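Side-chain contacts in BB1 (PDB 6D0T), which is a de novo designed eight-stranded beta-barrel, made in work toward barrels that activate the fluorescence of a bound dye: residues V28-R33 with G104-Q109; L82-R85 with S89-V92. All blocks are in the same frame, centred on the assembly; numbering follows the deposited sequence.

Contact 1. Residues V28-R33 with G104-Q109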
loop_
_atom_site.group_PDB
_atom_site.type_symbol
_atom_site.label_atom_id
_atom_site.label_comp_id
_atom_site.label_asym_id
_atom_site.label_seq_id
_atom_site.Cartn_x
_atom_site.Cartn_y
_atom_site.Cartn_z
ATOM N N VAL A 28 8.017 0.424 -1.850
ATOM C CA VAL A 28 7.263 1.528 -2.416
ATOM C C VAL A 28 7.983 2.834 -2.102
ATOM O O VAL A 28 8.639 2.995 -1.063
ATOM C CB VAL A 28 5.798 1.629 -1.916
ATOM C CG1 VAL A 28 5.114 0.299 -1.884
ATOM C CG2 VAL A 28 5.729 2.300 -0.604
ATOM N N GLU A 29 7.822 3.779 -3.015
ATOM C CA GLU A 29 8.141 5.182 -2.792
ATOM C C GLU A 29 6.850 5.968 -2.810
ATOM O O GLU A 29 6.037 5.809 -3.724
ATOM C CB GLU A 29 9.080 5.739 -3.860
ATOM C CG GLU A 29 10.430 5.106 -3.840
ATOM N N MET A 30 6.653 6.794 -1.792
ATOM C CA MET A 30 5.476 7.648 -1.674
ATOM C C MET A 30 5.883 9.115 -1.719
ATOM O O MET A 30 6.853 9.518 -1.074
ATOM C CB MET A 30 4.707 7.363 -0.384
ATOM C CG MET A 30 4.252 5.958 -0.250
ATOM S SD MET A 30 3.015 5.782 1.011
ATOM C CE MET A 30 3.033 4.015 1.300
ATOM N N GLN A 31 5.164 9.899 -2.502
ATOM C CA GLN A 31 5.388 11.338 -2.553
ATOM C C GLN A 31 4.048 12.026 -2.739
ATOM O O GLN A 31 3.151 11.472 -3.380
ATOM C CB GLN A 31 6.345 11.738 -3.684
ATOM C CG GLN A 31 5.789 11.526 -5.005
ATOM N N PRO A 32 3.867 13.230 -2.198
ATOM C CA PRO A 32 2.573 13.881 -2.380
ATOM C C PRO A 32 2.406 14.401 -3.795
ATOM O O PRO A 32 3.324 14.958 -4.394
ATOM C CB PRO A 32 2.569 15.017 -1.349
ATOM C CG PRO A 32 3.763 14.845 -0.565
ATOM C CD PRO A 32 4.746 14.022 -1.333
ATOM N N ARG A 33 1.236 14.173 -4.347
ATOM C CA ARG A 33 0.816 14.971 -5.488
ATOM C C ARG A 33 0.150 16.255 -5.008
ATOM O O ARG A 33 0.416 17.338 -5.532
ATOM C CB ARG A 33 -0.138 14.162 -6.370
ATOM C CG ARG A 33 -0.494 14.839 -7.663
ATOM C CD ARG A 33 -1.307 13.904 -8.549
ATOM N NE ARG A 33 -0.498 12.802 -9.056
ATOM N N GLY A 104 -1.856 -6.660 5.534
ATOM C CA GLY A 104 -0.454 -6.417 5.243
ATOM C C GLY A 104 0.071 -5.236 6.020
ATOM O O GLY A 104 -0.613 -4.649 6.868
ATOM N N GLU A 105 1.328 -4.912 5.736
ATOM C CA GLU A 105 2.032 -3.878 6.474
ATOM C C GLU A 105 2.997 -3.153 5.551
ATOM O O GLU A 105 3.587 -3.760 4.658
ATOM C CB GLU A 105 2.783 -4.482 7.652
ATOM C CG GLU A 105 3.301 -3.431 8.608
ATOM C CD GLU A 105 4.284 -3.982 9.636
ATOM O OE1 GLU A 105 4.638 -5.183 9.568
ATOM O OE2 GLU A 105 4.708 -3.193 10.508
ATOM N N PHE A 106 3.110 -1.839 5.771
ATOM C CA PHE A 106 4.207 -0.998 5.283
ATOM C C PHE A 106 5.127 -0.692 6.459
ATOM O O PHE A 106 4.651 -0.292 7.544
ATOM C CB PHE A 106 3.703 0.340 4.720
ATOM C CG PHE A 106 2.892 0.262 3.478
ATOM C CD1 PHE A 106 3.476 0.041 2.258
ATOM C CD2 PHE A 106 1.533 0.520 3.516
ATOM C CE1 PHE A 106 2.706 0.027 1.087
ATOM C CE2 PHE A 106 0.773 0.499 2.364
ATOM C CZ PHE A 106 1.374 0.252 1.136
ATOM N N ARG A 107 6.432 -0.822 6.240
ATOM C CA ARG A 107 7.470 -0.552 7.232
ATOM C C ARG A 107 8.436 0.478 6.646
ATOM O O ARG A 107 9.032 0.252 5.579
ATOM C CB ARG A 107 8.180 -1.847 7.623
ATOM C CG ARG A 107 7.167 -2.899 8.103
ATOM C CD ARG A 107 7.814 -4.231 8.476
ATOM N NE ARG A 107 8.901 -4.048 9.431
ATOM C CZ ARG A 107 8.739 -3.930 10.747
ATOM N NH1 ARG A 107 7.525 -3.963 11.284
ATOM N NH2 ARG A 107 9.800 -3.773 11.525
ATOM N N ARG A 108 8.563 1.623 7.326
ATOM C CA ARG A 108 9.344 2.733 6.798
ATOM C C ARG A 108 10.822 2.392 6.831
ATOM O O ARG A 108 11.321 1.839 7.817
ATOM C CB ARG A 108 9.064 4.006 7.617
ATOM C CG ARG A 108 9.590 5.273 6.995
ATOM C CD ARG A 108 9.551 6.429 7.958
ATOM N NE ARG A 108 8.216 6.787 8.416
ATOM C CZ ARG A 108 7.346 7.538 7.745
ATOM N NH1 ARG A 108 7.638 8.029 6.537
ATOM N NH2 ARG A 108 6.188 7.818 8.325
ATOM N N GLN A 109 11.520 2.712 5.732
ATOM C CA GLN A 109 12.954 2.506 5.604
ATOM C C GLN A 109 13.675 3.845 5.667
ATOM O O GLN A 109 13.062 4.913 5.672
ATOM C CB GLN A 109 13.289 1.806 4.280
ATOM C CG GLN A 109 12.554 0.510 4.058
ATOM C CD GLN A 109 12.758 -0.474 5.191
ATOM O OE1 GLN A 109 11.795 -0.937 5.830
ATOM N NE2 GLN A 109 14.023 -0.800 5.457
#

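Contact 2. Residues L82-R85 with S89-V92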
loop_
_atom_site.group_PDB
_atom_site.type_symbol
_atom_site.label_atom_id
_atom_site.label_comp_id
_atom_site.label_asym_id
_atom_site.label_seq_id
_atom_site.Cartn_x
_atom_site.Cartn_y
_atom_site.Cartn_z
ATOM N N LEU A 82 -6.346 1.702 5.582
ATOM C CA LEU A 82 -5.146 1.469 6.351
ATOM C C LEU A 82 -5.310 2.032 7.744
ATOM O O LEU A 82 -6.239 2.807 8.023
ATOM C CB LEU A 82 -3.934 2.076 5.682
ATOM C CG LEU A 82 -4.043 3.540 5.365
ATOM C CD1 LEU A 82 -3.622 4.385 6.591
ATOM C CD2 LEU A 82 -3.184 3.863 4.165
ATOM N N GLN A 83 -4.401 1.614 8.610
ATOM C CA GLN A 83 -4.334 2.117 9.975
ATOM C C GLN A 83 -2.875 2.329 10.345
ATOM O O GLN A 83 -2.110 1.366 10.464
ATOM C CB GLN A 83 -4.967 1.150 10.960
ATOM C CG GLN A 83 -4.880 1.656 12.410
ATOM C CD GLN A 83 -5.559 3.029 12.628
ATOM O OE1 GLN A 83 -6.787 3.137 12.532
ATOM N NE2 GLN A 83 -4.756 4.068 12.944
ATOM N N VAL A 84 -2.501 3.585 10.536
ATOM C CA VAL A 84 -1.188 3.904 11.082
ATOM C C VAL A 84 -1.069 3.383 12.506
ATOM O O VAL A 84 -1.967 3.576 13.326
ATOM C CB VAL A 84 -0.968 5.423 11.047
ATOM C CG1 VAL A 84 0.405 5.800 11.681
ATOM C CG2 VAL A 84 -1.035 5.928 9.630
ATOM N N ARG A 85 0.056 2.728 12.809
ATOM C CA ARG A 85 0.308 2.157 14.131
ATOM C C ARG A 85 1.458 2.795 14.884
ATOM O O ARG A 85 1.528 2.642 16.114
ATOM C CB ARG A 85 0.625 0.657 14.029
ATOM C CG ARG A 85 -0.366 -0.205 13.282
ATOM C CD ARG A 85 -1.694 -0.261 13.955
ATOM N NE ARG A 85 -1.577 -0.530 15.385
ATOM C CZ ARG A 85 -2.611 -0.721 16.199
ATOM N NH1 ARG A 85 -3.854 -0.736 15.719
ATOM N NH2 ARG A 85 -2.399 -0.871 17.501
ATOM N N SER A 89 5.220 2.305 10.913
ATOM C CA SER A 89 4.464 1.090 10.609
ATOM C C SER A 89 3.013 1.420 10.326
ATOM O O SER A 89 2.380 2.145 11.099
ATOM C CB SER A 89 4.539 0.081 11.767
ATOM O OG SER A 89 3.653 -0.991 11.554
ATOM N N VAL A 90 2.505 0.896 9.199
ATOM C CA VAL A 90 1.126 1.086 8.772
ATOM C C VAL A 90 0.534 -0.279 8.433
ATOM O O VAL A 90 1.126 -1.032 7.653
ATOM C CB VAL A 90 1.035 2.020 7.542
ATOM C CG1 VAL A 90 -0.442 2.219 7.145
ATOM C CG2 VAL A 90 1.678 3.347 7.824
ATOM N N GLU A 91 -0.640 -0.595 8.982
ATOM C CA GLU A 91 -1.312 -1.829 8.581
ATOM C C GLU A 91 -2.330 -1.530 7.487
ATOM O O GLU A 91 -2.902 -0.442 7.439
ATOM C CB GLU A 91 -1.987 -2.514 9.783
ATOM C CG GLU A 91 -0.956 -3.026 10.775
ATOM C CD GLU A 91 -1.503 -3.840 11.945
ATOM O OE1 GLU A 91 -2.743 -4.002 12.077
ATOM O OE2 GLU A 91 -0.659 -4.321 12.755
ATOM N N VAL A 92 -2.512 -2.475 6.565
ATOM C CA VAL A 92 -3.470 -2.296 5.481
ATOM C C VAL A 92 -4.426 -3.485 5.438
ATOM O O VAL A 92 -4.088 -4.604 5.832
ATOM C CB VAL A 92 -2.796 -2.100 4.096
ATOM C CG1 VAL A 92 -1.855 -0.935 4.121
ATOM C CG2 VAL A 92 -2.067 -3.340 3.632
#

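Contact 1. Residues V28-R33 with G104-Q109
Met-30 and Val-28 meet the ring of Phe-106 from two different directions. The methyl CE of Met-30 sits over the middle of one ring face, 4.0 Å from the ring centroid and only 9° off the ring normal, a CH-pi contact. Val-28 comes to the rim instead: its CG1 lies near the ring plane, 3.8 Å from Phe-106 CE1, and its side chain runs at about a right angle to that of Phe-106. CE1 is thus touched by both partners. The reach of Met-30 comes from its chain, extended beyond CG (chi2 -164°, chi3 -163°), which carries CE out to the ring. Strand 10-18 separates the two strands in the closed barrel, so the contact is made across the interior, with Trp-12 also against Phe-106. On strand 101-108 itself, Arg-107 NH1 forms a salt bridge with Glu-105 OE2 at 3.0 Å, a polar pair on the other face of the strand. An alanine in place of Phe-106 is likely to leave the Met-30 methyl without its aromatic face and to open a gap beside Val-28. Lacking polar pairs, the contact probably rests on close fit, CH-pi attraction and the exclusion of water.

Contact 2. Residues L82-R85 with S89-V92
Arg-85 lies across Glu-91 on the outer face of the hairpin formed by strands 77-86 and 89-96. Its CB stands 3.7 Å from the carbonyl O of Ser-89, the same oxygen that accepts the backbone N-H of Arg-85. CG then settles against the Glu-91 side chain, 3.8 Å from Glu-91 CG, and CD comes 4.1 Å from Glu-91 CD. Bends at chi2 (-65°) and chi3 (-48°) fold the arginine over its neighbour rather than letting it run straight on. From NE on, the guanidinium stays above the carboxylate without touching it: Arg-85 NE is 4.7 Å from Glu-91 OE2, NH1 and NH2 come no closer to either carboxylate oxygen, and the two planes are turned 26° apart, so the opposite charges are near each other without a direct salt bridge. The methylenes of Arg-85 do the touching, against Glu-91 CG and the carboxylate carbon.

Beneath them the backbone is tied by the hydrogen-bonded pair of Gln-83 and Glu-91, with Gln-83 N to Glu-91 O at 2.8 Å and Glu-91 N to Gln-83 O at 2.9 Å. Gln-83 itself curls back, its NE2 donating almost straight to the carbonyl O of Val-84.

The opposite face, carrying Leu-82, Val-84, Val-90 and Val-92, turns into the barrel. Leu-82 CB lies 3.8 Å from Val-90 CG1, and Val-90 turns its other methyl, CG2, to Val-84 CG2 at 4.2 Å. Tyr-7 of helix 4-7 touches both of these valines, while Trp-12 and Phe-16 of strand 10-18 reach Val-90 and Val-92.

This antiparallel hairpin is therefore amphipathic: branched aliphatics line the inner side, and Arg-85 and Glu-91 pack by their methylenes on the other. Their charges probably attract one another only loosely, leaving the register to the backbone bonds.

How the contacts relate
Contact 1 is wholly buried, joining strands that are not neighbours in the sheet, whereas contact 2 is a hairpin between adjacent strands with one face inside and one at the surface. Accordingly, contact 1 holds by aromatic and aliphatic packing alone, and contact 2 combines main-chain hydrogen bonds with packing on two faces. The contacts share a seam, since strands 89-96 and 101-108 are neighbours: Phe-106 N lies 2.9 Å from Val-90 O, a probable hydrogen bond. Inside, Val-92 CG1 packs 3.5 Å from Phe-106 CE2, joining the two apolar clusters, while on the outer face the hydroxyl of Ser-89 pairs with the carboxylate of Glu-105.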